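TagI restriction endonuclease (Thermocrispum agreste, PDB 6GHS) is a modification-dependent restriction endonuclease that probably recognises 5-methylcytosine or 5-hydroxymethylcytosine in DNA through an SRA domain and cuts with an HNH nuclease domain. Local coordinates at residues G62-H70 against V146-Y155; N91-L99 against E218-Q226. All coordinates share one frame; numbering follows the deposited sequence.

Contact 1 of 2, residues G62-H70 against V146-Y155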
ATOM      1  N   GLY A  62      20.124  -7.548  -8.075  1.00 62.24           N
ATOM      2  CA  GLY A  62      19.279  -7.841  -9.233  1.00 63.54           C
ATOM      3  C   GLY A  62      17.895  -7.244  -9.102  1.00 63.41           C
ATOM      4  O   GLY A  62      17.618  -6.192  -9.669  1.00 61.40           O
ATOM      5  N   ASP A  63      17.034  -7.921  -8.347  1.00 65.01           N
ATOM      6  CA  ASP A  63      15.673  -7.439  -8.076  1.00 67.18           C
ATOM      7  C   ASP A  63      15.585  -6.388  -6.971  1.00 62.64           C
ATOM      8  O   ASP A  63      14.602  -5.653  -6.919  1.00 58.13           O
ATOM      9  CB  ASP A  63      14.743  -8.611  -7.725  1.00 74.27           C
ATOM     10  CG  ASP A  63      14.229  -9.351  -8.953  1.00 78.99           C
ATOM     11  OD1 ASP A  63      14.380  -8.849 -10.096  1.00 79.04           O
ATOM     12  OD2 ASP A  63      13.652 -10.442  -8.756  1.00 84.33           O
ATOM     13  N   GLU A  64      16.576  -6.356  -6.076  1.00 61.61           N
ATOM     14  CA  GLU A  64      16.727  -5.297  -5.060  1.00 60.22           C
ATOM     15  C   GLU A  64      17.987  -4.476  -5.370  1.00 55.43           C
ATOM     16  O   GLU A  64      18.989  -5.027  -5.836  1.00 54.34           O
ATOM     17  CB  GLU A  64      16.845  -5.885  -3.636  1.00 63.46           C
ATOM     18  CG  GLU A  64      15.544  -6.069  -2.850  1.00 66.66           C
ATOM     19  CD  GLU A  64      15.729  -5.875  -1.341  1.00 72.69           C
ATOM     20  OE1 GLU A  64      15.583  -6.848  -0.564  1.00 77.14           O
ATOM     21  OE2 GLU A  64      16.034  -4.737  -0.919  1.00 75.37           O
ATOM     22  N   ILE A  65      17.927  -3.165  -5.113  1.00 51.63           N
ATOM     23  CA  ILE A  65      19.088  -2.271  -5.229  1.00 47.37           C
ATOM     24  C   ILE A  65      19.133  -1.281  -4.079  1.00 44.39           C
ATOM     25  O   ILE A  65      18.148  -0.589  -3.816  1.00 42.52           O
ATOM     26  CB  ILE A  65      19.067  -1.414  -6.509  1.00 46.48           C
ATOM     27  CG1 ILE A  65      18.710  -2.251  -7.733  1.00 47.03           C
ATOM     28  CG2 ILE A  65      20.424  -0.747  -6.713  1.00 46.70           C
ATOM     29  CD1 ILE A  65      18.688  -1.453  -9.015  1.00 48.28           C
ATOM     30  N   ILE A  66      20.291  -1.207  -3.428  1.00 42.15           N
ATOM     31  CA  ILE A  66      20.595  -0.129  -2.506  1.00 42.41           C
ATOM     32  C   ILE A  66      21.394   0.887  -3.312  1.00 43.45           C
ATOM     33  O   ILE A  66      22.576   0.666  -3.570  1.00 47.68           O
ATOM     34  CB  ILE A  66      21.408  -0.608  -1.277  1.00 41.19           C
ATOM     35  CG1 ILE A  66      20.798  -1.867  -0.667  1.00 42.01           C
ATOM     36  CG2 ILE A  66      21.482   0.483  -0.224  1.00 41.15           C
ATOM     37  CD1 ILE A  66      19.298  -1.808  -0.475  1.00 43.51           C
ATOM     38  N   TYR A  67      20.741   1.977  -3.730  1.00 41.57           N
ATOM     39  CA  TYR A  67      21.383   3.045  -4.508  1.00 39.84           C
ATOM     40  C   TYR A  67      21.795   4.187  -3.600  1.00 39.26           C
ATOM     41  O   TYR A  67      21.019   4.612  -2.761  1.00 39.51           O
ATOM     42  CB  TYR A  67      20.436   3.575  -5.585  1.00 40.07           C
ATOM     43  CG  TYR A  67      21.086   4.515  -6.582  1.00 41.76           C
ATOM     44  CD1 TYR A  67      22.090   4.065  -7.442  1.00 42.94           C
ATOM     45  CD2 TYR A  67      20.694   5.847  -6.682  1.00 43.23           C
ATOM     46  CE1 TYR A  67      22.693   4.913  -8.361  1.00 43.15           C
ATOM     47  CE2 TYR A  67      21.292   6.703  -7.602  1.00 43.62           C
ATOM     48  CZ  TYR A  67      22.290   6.231  -8.440  1.00 43.71           C
ATOM     49  OH  TYR A  67      22.894   7.063  -9.353  1.00 43.69           O
ATOM     50  N   THR A  68      23.015   4.684  -3.788  1.00 41.38           N
ATOM     51  CA  THR A  68      23.538   5.816  -3.020  1.00 41.66           C
ATOM     52  C   THR A  68      23.441   7.091  -3.841  1.00 40.62           C
ATOM     53  O   THR A  68      23.695   7.091  -5.040  1.00 40.84           O
ATOM     54  CB  THR A  68      24.995   5.580  -2.599  1.00 42.81           C
ATOM     55  OG1 THR A  68      25.131   4.242  -2.100  1.00 44.31           O
ATOM     56  CG2 THR A  68      25.415   6.569  -1.504  1.00 43.21           C
ATOM     57  N   GLY A  69      23.089   8.179  -3.169  1.00 41.09           N
ATOM     58  CA  GLY A  69      22.687   9.406  -3.827  1.00 41.55           C
ATOM     59  C   GLY A  69      23.819  10.284  -4.294  1.00 40.73           C
ATOM     60  O   GLY A  69      24.971   9.892  -4.298  1.00 40.24           O
ATOM     61  N   HIS A  70      23.451  11.492  -4.685  1.00 42.83           N
ATOM     62  CA  HIS A  70      24.362  12.454  -5.252  1.00 47.15           C
ATOM     63  C   HIS A  70      24.715  13.543  -4.238  1.00 48.38           C
ATOM     64  O   HIS A  70      23.911  13.871  -3.368  1.00 49.35           O
ATOM     65  CB  HIS A  70      23.721  13.083  -6.490  1.00 50.61           C
ATOM     66  CG  HIS A  70      24.639  13.995  -7.226  1.00 53.70           C
ATOM     67  ND1 HIS A  70      24.680  15.351  -6.987  1.00 56.47           N
ATOM     68  CD2 HIS A  70      25.599  13.743  -8.146  1.00 56.68           C
ATOM     69  CE1 HIS A  70      25.608  15.901  -7.749  1.00 59.37           C
ATOM     70  NE2 HIS A  70      26.182  14.946  -8.461  1.00 59.88           N
ATOM     71  N   VAL A 146      25.780   9.907   3.764  1.00 41.90           N
ATOM     72  CA  VAL A 146      25.200   9.827   2.425  1.00 40.98           C
ATOM     73  C   VAL A 146      23.744   9.403   2.506  1.00 38.75           C
ATOM     74  O   VAL A 146      23.323   8.745   3.462  1.00 38.31           O
ATOM     75  CB  VAL A 146      25.947   8.841   1.503  1.00 42.59           C
ATOM     76  CG1 VAL A 146      27.302   9.414   1.126  1.00 43.64           C
ATOM     77  CG2 VAL A 146      26.089   7.451   2.136  1.00 42.50           C
ATOM     78  N   CYS A 147      23.007   9.774   1.470  1.00 36.18           N
ATOM     79  CA  CYS A 147      21.619   9.415   1.298  1.00 35.52           C
ATOM     80  C   CYS A 147      21.523   8.082   0.563  1.00 33.38           C
ATOM     81  O   CYS A 147      22.288   7.848  -0.351  1.00 34.34           O
ATOM     82  CB  CYS A 147      20.956  10.501   0.473  1.00 36.78           C
ATOM     83  SG  CYS A 147      19.174  10.392   0.530  1.00 40.06           S
ATOM     84  N   GLN A 148      20.589   7.219   0.939  1.00 32.20           N
ATOM     85  CA  GLN A 148      20.437   5.923   0.265  1.00 32.54           C
ATOM     86  C   GLN A 148      18.988   5.538   0.020  1.00 33.15           C
ATOM     87  O   GLN A 148      18.092   5.945   0.745  1.00 34.38           O
ATOM     88  CB  GLN A 148      21.130   4.824   1.062  1.00 32.57           C
ATOM     89  CG  GLN A 148      22.585   4.634   0.688  1.00 33.10           C
ATOM     90  CD  GLN A 148      23.249   3.505   1.453  1.00 33.53           C
ATOM     91  OE1 GLN A 148      22.990   3.297   2.643  1.00 33.68           O
ATOM     92  NE2 GLN A 148      24.116   2.769   0.771  1.00 34.31           N
ATOM     93  N   PHE A 149      18.774   4.738  -1.013  1.00 33.25           N
ATOM     94  CA  PHE A 149      17.441   4.362  -1.448  1.00 33.56           C
ATOM     95  C   PHE A 149      17.379   2.850  -1.614  1.00 35.05           C
ATOM     96  O   PHE A 149      18.379   2.216  -1.936  1.00 32.34           O
ATOM     97  CB  PHE A 149      17.094   5.072  -2.765  1.00 32.37           C
ATOM     98  CG  PHE A 149      17.209   6.568  -2.685  1.00 31.71           C
ATOM     99  CD1 PHE A 149      18.428   7.194  -2.890  1.00 30.89           C
ATOM    100  CD2 PHE A 149      16.098   7.355  -2.373  1.00 31.18           C
ATOM    101  CE1 PHE A 149      18.533   8.571  -2.796  1.00 30.83           C
ATOM    102  CE2 PHE A 149      16.200   8.733  -2.273  1.00 30.01           C
ATOM    103  CZ  PHE A 149      17.416   9.341  -2.490  1.00 30.21           C
ATOM    104  N   GLN A 150      16.200   2.289  -1.368  1.00 38.53           N
ATOM    105  CA  GLN A 150      15.918   0.899  -1.672  1.00 42.12           C
ATOM    106  C   GLN A 150      14.990   0.817  -2.889  1.00 43.06           C
ATOM    107  O   GLN A 150      13.885   1.374  -2.868  1.00 42.78           O
ATOM    108  CB  GLN A 150      15.271   0.240  -0.470  1.00 45.51           C
ATOM    109  CG  GLN A 150      15.238  -1.277  -0.558  1.00 48.24           C
ATOM    110  CD  GLN A 150      14.478  -1.902   0.588  1.00 50.62           C
ATOM    111  OE1 GLN A 150      13.551  -1.301   1.135  1.00 52.85           O
ATOM    112  NE2 GLN A 150      14.863  -3.116   0.957  1.00 53.49           N
ATOM    113  N   LEU A 151      15.447   0.136  -3.946  1.00 44.38           N
ATOM    114  CA  LEU A 151      14.654  -0.039  -5.176  1.00 44.93           C
ATOM    115  C   LEU A 151      14.334  -1.514  -5.419  1.00 44.83           C
ATOM    116  O   LEU A 151      15.193  -2.369  -5.247  1.00 42.58           O
ATOM    117  CB  LEU A 151      15.365   0.564  -6.392  1.00 44.41           C
ATOM    118  CG  LEU A 151      15.454   2.096  -6.377  1.00 43.88           C
ATOM    119  CD1 LEU A 151      16.666   2.567  -5.596  1.00 44.50           C
ATOM    120  CD2 LEU A 151      15.507   2.677  -7.777  1.00 44.25           C
ATOM    121  N   VAL A 152      13.087  -1.787  -5.805  1.00 47.58           N
ATOM    122  CA  VAL A 152      12.556  -3.145  -5.999  1.00 49.21           C
ATOM    123  C   VAL A 152      11.970  -3.232  -7.399  1.00 49.91           C
ATOM    124  O   VAL A 152      11.241  -2.330  -7.823  1.00 50.16           O
ATOM    125  CB  VAL A 152      11.419  -3.466  -5.001  1.00 50.07           C
ATOM    126  CG1 VAL A 152      10.786  -4.825  -5.311  1.00 53.06           C
ATOM    127  CG2 VAL A 152      11.933  -3.434  -3.570  1.00 49.99           C
ATOM    128  N   LYS A 153      12.246  -4.324  -8.103  1.00 49.75           N
ATOM    129  CA  LYS A 153      11.763  -4.437  -9.464  1.00 51.19           C
ATOM    130  C   LYS A 153      10.253  -4.584  -9.517  1.00 50.48           C
ATOM    131  O   LYS A 153       9.667  -5.414  -8.831  1.00 48.46           O
ATOM    132  CB  LYS A 153      12.404  -5.589 -10.216  1.00 52.95           C
ATOM    133  CG  LYS A 153      11.952  -5.612 -11.670  1.00 54.82           C
ATOM    134  CD  LYS A 153      12.988  -6.242 -12.559  1.00 57.18           C
ATOM    135  CE  LYS A 153      12.592  -6.090 -14.009  1.00 59.76           C
ATOM    136  NZ  LYS A 153      13.672  -6.704 -14.821  1.00 63.42           N
ATOM    137  N   ILE A 154       9.649  -3.753 -10.351  1.00 52.57           N
ATOM    138  CA  ILE A 154       8.254  -3.857 -10.684  1.00 54.85           C
ATOM    139  C   ILE A 154       8.135  -4.958 -11.725  1.00 61.56           C
ATOM    140  O   ILE A 154       8.694  -4.833 -12.815  1.00 63.59           O
ATOM    141  CB  ILE A 154       7.754  -2.527 -11.248  1.00 53.01           C
ATOM    142  CG1 ILE A 154       7.710  -1.498 -10.126  1.00 53.39           C
ATOM    143  CG2 ILE A 154       6.381  -2.673 -11.890  1.00 54.05           C
ATOM    144  CD1 ILE A 154       7.764  -0.075 -10.627  1.00 55.67           C
ATOM    145  N   TYR A 155       7.424  -6.031 -11.376  1.00 69.63           N
ATOM    146  CA  TYR A 155       7.133  -7.119 -12.313  1.00 76.04           C
ATOM    147  C   TYR A 155       5.747  -6.999 -12.932  1.00 82.22           C
ATOM    148  O   TYR A 155       5.596  -7.199 -14.136  1.00 84.58           O
ATOM    149  CB  TYR A 155       7.335  -8.491 -11.651  1.00 76.04           C
ATOM    150  CG  TYR A 155       8.773  -8.946 -11.740  1.00 77.24           C
ATOM    151  CD1 TYR A 155       9.397  -9.080 -12.990  1.00 78.52           C
ATOM    152  CD2 TYR A 155       9.523  -9.228 -10.589  1.00 78.06           C
ATOM    153  CE1 TYR A 155      10.722  -9.484 -13.094  1.00 82.06           C
ATOM    154  CE2 TYR A 155      10.853  -9.639 -10.681  1.00 78.58           C
ATOM    155  CZ  TYR A 155      11.449  -9.766 -11.937  1.00 81.73           C
ATOM    156  OH  TYR A 155      12.762 -10.165 -12.065  1.00 79.01           O
TER

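Contact 2 of 2, residues N91-L99 against E218-Q226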
ATOM      1  N   ASN A  91      18.480  13.619  -5.357  1.00 27.96           N
ATOM      2  CA  ASN A  91      18.115  12.990  -4.096  1.00 28.43           C
ATOM      3  C   ASN A  91      16.667  13.275  -3.750  1.00 27.13           C
ATOM      4  O   ASN A  91      15.923  12.369  -3.387  1.00 26.63           O
ATOM      5  CB  ASN A  91      19.003  13.464  -2.955  1.00 29.49           C
ATOM      6  CG  ASN A  91      20.446  13.062  -3.133  1.00 29.75           C
ATOM      7  OD1 ASN A  91      20.766  12.221  -3.972  1.00 30.47           O
ATOM      8  ND2 ASN A  91      21.328  13.670  -2.344  1.00 29.65           N
ATOM      9  N   ALA A  92      16.270  14.533  -3.876  1.00 26.79           N
ATOM     10  CA  ALA A  92      14.904  14.926  -3.549  1.00 26.97           C
ATOM     11  C   ALA A  92      13.932  14.247  -4.478  1.00 26.90           C
ATOM     12  O   ALA A  92      12.941  13.698  -4.028  1.00 26.99           O
ATOM     13  CB  ALA A  92      14.734  16.433  -3.619  1.00 26.79           C
ATOM     14  N   GLY A  93      14.242  14.256  -5.771  1.00 27.79           N
ATOM     15  CA  GLY A  93      13.378  13.659  -6.785  1.00 28.20           C
ATOM     16  C   GLY A  93      13.136  12.189  -6.525  1.00 28.60           C
ATOM     17  O   GLY A  93      12.021  11.693  -6.703  1.00 28.88           O
ATOM     18  N   LEU A  94      14.179  11.499  -6.084  1.00 28.63           N
ATOM     19  CA  LEU A  94      14.053  10.092  -5.754  1.00 29.63           C
ATOM     20  C   LEU A  94      13.116   9.821  -4.571  1.00 29.51           C
ATOM     21  O   LEU A  94      12.447   8.794  -4.552  1.00 30.89           O
ATOM     22  CB  LEU A  94      15.420   9.470  -5.477  1.00 30.02           C
ATOM     23  CG  LEU A  94      16.112   8.798  -6.652  1.00 29.44           C
ATOM     24  CD1 LEU A  94      17.509   8.404  -6.214  1.00 29.57           C
ATOM     25  CD2 LEU A  94      15.337   7.573  -7.120  1.00 29.22           C
ATOM     26  N   VAL A  95      13.078  10.711  -3.589  1.00 28.90           N
ATOM     27  CA  VAL A  95      12.147  10.549  -2.469  1.00 29.73           C
ATOM     28  C   VAL A  95      10.732  10.836  -2.947  1.00 29.54           C
ATOM     29  O   VAL A  95       9.786  10.156  -2.562  1.00 30.52           O
ATOM     30  CB  VAL A  95      12.459  11.489  -1.285  1.00 30.68           C
ATOM     31  CG1 VAL A  95      11.418  11.318  -0.179  1.00 30.25           C
ATOM     32  CG2 VAL A  95      13.866  11.233  -0.745  1.00 31.53           C
ATOM     33  N   ARG A  96      10.601  11.864  -3.770  1.00 29.02           N
ATOM     34  CA  ARG A  96       9.323  12.238  -4.335  1.00 29.07           C
ATOM     35  C   ARG A  96       8.792  11.122  -5.231  1.00 28.90           C
ATOM     36  O   ARG A  96       7.598  10.948  -5.324  1.00 29.23           O
ATOM     37  CB  ARG A  96       9.468  13.561  -5.093  1.00 29.89           C
ATOM     38  CG  ARG A  96       8.236  14.096  -5.793  1.00 30.97           C
ATOM     39  CD  ARG A  96       7.047  14.257  -4.869  1.00 32.62           C
ATOM     40  NE  ARG A  96       7.256  15.207  -3.778  1.00 33.92           N
ATOM     41  CZ  ARG A  96       6.425  15.353  -2.737  1.00 36.17           C
ATOM     42  NH1 ARG A  96       5.320  14.604  -2.627  1.00 37.88           N
ATOM     43  NH2 ARG A  96       6.696  16.247  -1.786  1.00 36.59           N
ATOM     44  N   SER A  97       9.669  10.361  -5.877  1.00 29.11           N
ATOM     45  CA  SER A  97       9.232   9.178  -6.628  1.00 29.77           C
ATOM     46  C   SER A  97       8.669   8.113  -5.707  1.00 29.47           C
ATOM     47  O   SER A  97       7.638   7.516  -6.005  1.00 30.05           O
ATOM     48  CB  SER A  97      10.372   8.584  -7.465  1.00 30.64           C
ATOM     49  OG  SER A  97      10.485   9.259  -8.704  1.00 31.47           O
ATOM     50  N   GLN A  98       9.369   7.875  -4.605  1.00 29.72           N
ATOM     51  CA  GLN A  98       8.945   6.935  -3.574  1.00 29.58           C
ATOM     52  C   GLN A  98       7.553   7.305  -3.054  1.00 29.61           C
ATOM     53  O   GLN A  98       6.663   6.461  -3.014  1.00 29.86           O
ATOM     54  CB  GLN A  98       9.957   6.939  -2.427  1.00 29.95           C
ATOM     55  CG  GLN A  98       9.730   5.886  -1.351  1.00 30.66           C
ATOM     56  CD  GLN A  98       9.927   6.427   0.063  1.00 30.16           C
ATOM     57  OE1 GLN A  98      11.056   6.652   0.511  1.00 29.31           O
ATOM     58  NE2 GLN A  98       8.822   6.625   0.773  1.00 30.01           N
ATOM     59  N   LEU A  99       7.357   8.571  -2.699  1.00 29.33           N
ATOM     60  CA  LEU A  99       6.078   9.016  -2.142  1.00 30.36           C
ATOM     61  C   LEU A  99       4.900   8.994  -3.129  1.00 31.75           C
ATOM     62  O   LEU A  99       3.798   8.569  -2.766  1.00 33.22           O
ATOM     63  CB  LEU A  99       6.204  10.419  -1.562  1.00 30.08           C
ATOM     64  CG  LEU A  99       7.167  10.577  -0.387  1.00 31.04           C
ATOM     65  CD1 LEU A  99       7.159  12.036   0.057  1.00 31.73           C
ATOM     66  CD2 LEU A  99       6.857   9.648   0.783  1.00 30.44           C
ATOM     67  N   GLU A 218       3.571  16.804   6.377  1.00 35.18           N
ATOM     68  CA  GLU A 218       4.920  17.232   6.042  1.00 36.60           C
ATOM     69  C   GLU A 218       5.875  16.091   6.358  1.00 32.05           C
ATOM     70  O   GLU A 218       5.900  15.600   7.477  1.00 30.94           O
ATOM     71  CB  GLU A 218       5.302  18.502   6.824  1.00 44.03           C
ATOM     72  CG  GLU A 218       4.870  19.834   6.184  1.00 51.89           C
ATOM     73  CD  GLU A 218       5.758  20.281   5.006  1.00 61.70           C
ATOM     74  OE1 GLU A 218       7.003  20.048   5.037  1.00 69.37           O
ATOM     75  OE2 GLU A 218       5.217  20.878   4.038  1.00 64.71           O
ATOM     76  N   VAL A 219       6.644  15.667   5.365  1.00 29.43           N
ATOM     77  CA  VAL A 219       7.741  14.715   5.568  1.00 29.18           C
ATOM     78  C   VAL A 219       9.084  15.395   5.233  1.00 28.08           C
ATOM     79  O   VAL A 219       9.119  16.619   4.965  1.00 27.85           O
ATOM     80  CB  VAL A 219       7.512  13.389   4.786  1.00 29.86           C
ATOM     81  CG1 VAL A 219       6.221  12.727   5.232  1.00 29.84           C
ATOM     82  CG2 VAL A 219       7.480  13.594   3.278  1.00 29.91           C
ATOM     83  N   ASP A 220      10.175  14.622   5.271  1.00 26.91           N
ATOM     84  CA  ASP A 220      11.526  15.179   5.101  1.00 27.37           C
ATOM     85  C   ASP A 220      11.696  15.979   3.830  1.00 27.41           C
ATOM     86  O   ASP A 220      12.195  17.086   3.871  1.00 28.36           O
ATOM     87  CB  ASP A 220      12.646  14.122   5.238  1.00 27.55           C
ATOM     88  CG  ASP A 220      12.520  12.949   4.258  1.00 27.57           C
ATOM     89  OD1 ASP A 220      11.500  12.815   3.566  1.00 28.04           O
ATOM     90  OD2 ASP A 220      13.462  12.141   4.196  1.00 27.59           O
ATOM     91  N   VAL A 221      11.248  15.435   2.712  1.00 27.93           N
ATOM     92  CA  VAL A 221      11.418  16.109   1.435  1.00 29.51           C
ATOM     93  C   VAL A 221      10.403  17.222   1.173  1.00 28.93           C
ATOM     94  O   VAL A 221      10.670  18.104   0.366  1.00 29.49           O
ATOM     95  CB  VAL A 221      11.444  15.099   0.260  1.00 31.26           C
ATOM     96  CG1 VAL A 221      10.064  14.539  -0.051  1.00 31.46           C
ATOM     97  CG2 VAL A 221      12.040  15.739  -0.988  1.00 32.84           C
ATOM     98  N   GLY A 222       9.249  17.186   1.834  1.00 28.92           N
ATOM     99  CA  GLY A 222       8.207  18.166   1.565  1.00 29.80           C
ATOM    100  C   GLY A 222       6.824  17.665   1.906  1.00 30.84           C
ATOM    101  O   GLY A 222       6.714  16.806   2.764  1.00 31.36           O
ATOM    102  N   PRO A 223       5.762  18.203   1.238  1.00 33.09           N
ATOM    103  CA  PRO A 223       4.358  17.835   1.501  1.00 32.46           C
ATOM    104  C   PRO A 223       3.985  16.478   0.943  1.00 31.65           C
ATOM    105  O   PRO A 223       4.572  16.048  -0.046  1.00 32.64           O
ATOM    106  CB  PRO A 223       3.550  18.906   0.749  1.00 33.63           C
ATOM    107  CG  PRO A 223       4.529  19.924   0.275  1.00 34.95           C
ATOM    108  CD  PRO A 223       5.839  19.216   0.165  1.00 34.65           C
ATOM    109  N   TYR A 224       2.989  15.842   1.556  1.00 30.21           N
ATOM    110  CA  TYR A 224       2.560  14.503   1.184  1.00 29.90           C
ATOM    111  C   TYR A 224       1.037  14.336   1.243  1.00 30.79           C
ATOM    112  O   TYR A 224       0.397  14.745   2.205  1.00 32.51           O
ATOM    113  CB  TYR A 224       3.194  13.478   2.120  1.00 29.54           C
ATOM    114  CG  TYR A 224       2.683  12.094   1.843  1.00 29.56           C
ATOM    115  CD1 TYR A 224       3.195  11.351   0.792  1.00 29.51           C
ATOM    116  CD2 TYR A 224       1.643  11.549   2.582  1.00 29.29           C
ATOM    117  CE1 TYR A 224       2.717  10.088   0.503  1.00 29.26           C
ATOM    118  CE2 TYR A 224       1.158  10.290   2.289  1.00 29.25           C
ATOM    119  CZ  TYR A 224       1.705   9.567   1.251  1.00 28.84           C
ATOM    120  OH  TYR A 224       1.234   8.330   0.951  1.00 28.44           O
ATOM    121  N   SER A 225       0.459  13.686   0.241  1.00 30.66           N
ATOM    122  CA  SER A 225      -0.965  13.368   0.272  1.00 30.40           C
ATOM    123  C   SER A 225      -1.250  12.150  -0.592  1.00 31.32           C
ATOM    124  O   SER A 225      -0.336  11.573  -1.187  1.00 32.38           O
ATOM    125  CB  SER A 225      -1.792  14.574  -0.183  1.00 30.27           C
ATOM    126  OG  SER A 225      -1.624  14.844  -1.566  1.00 30.45           O
ATOM    127  N   GLN A 226      -2.516  11.750  -0.634  1.00 31.92           N
ATOM    128  CA  GLN A 226      -2.948  10.620  -1.425  1.00 32.80           C
ATOM    129  C   GLN A 226      -4.081  11.041  -2.360  1.00 32.79           C
ATOM    130  O   GLN A 226      -4.990  11.766  -1.973  1.00 31.26           O
ATOM    131  CB  GLN A 226      -3.367   9.454  -0.508  1.00 33.83           C
ATOM    132  CG  GLN A 226      -2.269   8.409  -0.277  1.00 34.66           C
ATOM    133  CD  GLN A 226      -2.397   7.659   1.047  1.00 34.56           C
ATOM    134  OE1 GLN A 226      -1.411   7.483   1.764  1.00 33.73           O
ATOM    135  NE2 GLN A 226      -3.610   7.217   1.378  1.00 33.55           N
TER

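Contact 1 of 2, residues G62-H70 against V146-Y155
I65 and L151 form a hydrogen-bonded pair of an antiparallel ladder, I65 N reaching L151 O at 2.9 Å and L151 N returning to I65 O at 2.8 Å. Y67 and F149 repeat this exchange, and the ladder is extended by G69 N to C147 O at one end and K153 N to D63 O at the other. Between them E64–V152, I66–Q150 and T68–Q148 are non-hydrogen-bonded pairs with side chains on the opposite face.

On that face Q150 NE2 donates to E64 OE2 at 2.7 Å, meeting the carboxylate from above its plane. The amide gets there because Q150 CG stands anti to the backbone N (chi1 -166°) and the chain beyond it is extended. Next along, Q148 lies beside T68, its NE2 making a weak 3.4 Å bond to OG1. Just before strand 64-68 begins and just after strand 145-153 ends, Y155 OH makes a weak hydrogen bond to D63 OD1 at 2.9 Å, with carboxylate and ring planes 79° apart. K153 CG lies over the centre of one face of that ring. The strongest polar partners of T68, Q148 and K153 lie beyond these strands: D58, W134 and E15 respectively.

The other face is apolar, as suits residues turned into the domain: L151 CD1 packs on Y67 CB at 3.9 Å, and I65, Y67 and L151 rest on strand 45-51, while F149 and Y67 meet helix 89-100. Strand 145-153 also pairs with 122-137, which makes this ladder part of the curved, mixed beta-sheet of the SRA domain, a member of the PUA clan.

Contact 2 of 2, residues N91-L99 against E218-Q226
V221 inserts its two methyl groups among the side chains of A92, V95 and L99, which follow one another along one side of helix 89-100. V221 CG2 meets A92 CB, small enough to let the loop come near the helix, whereas CG1 packs on V95 CG1 at 3.5 Å and on L99 CD1 at 3.8 Å. L99 also meets V219 tip to tip, CD1 to CG2 at 3.6 Å, and lays its CB against Y224 CD1 at 3.9 Å. V221 and L99 suit this surface, since the branched end of each meets more than one neighbour.

The polar link is R96, whose NH1 and NH2 both donate to P223 O, at 3.1 and 2.8 Å. The carbonyl oxygen lies in the guanidinium plane, and bends at chi2 (55°) and chi3 (62°) fold the arginine back to present its end to it. A salt bridge from NH1 to E100 adds a second hold on the group, and L99 CD1 sits above one of its faces. V219 N bonds to G222 O at 2.8 Å; glycine fits its backbone angles, where a CB would jam against V221 O.

D220 reaches H133 of strand 122-137 through OD2, and V95 packs on F149 of strand 145-153. Helix 89-100 is thus sandwiched between the SRA sheet and the HNH segment joining strands 217-218 and 223-229, with Y224 touching P251 at the start of helix 251-258.

Overall arrangement
Contact 1 lies within the SRA domain, whereas contact 2 joins that domain to the HNH nuclease; their centres are 16 Å apart. Helix 89-100 connects them, following strand 64-68 in the chain. Its N91 ND2 is probably hydrogen-bonded to H70 O at 2.8 Å, and L94 CB packs on F149 CE2 at 3.4 Å. From the sheet of contact 1 the path therefore runs through this helix to the loop of contact 2. There the side chain of Y224 is about 11 Å from the zinc ion held by C210, C213, C250 and D253, and about 12 Å from a sodium ion. Both contacts also touch the second subunit.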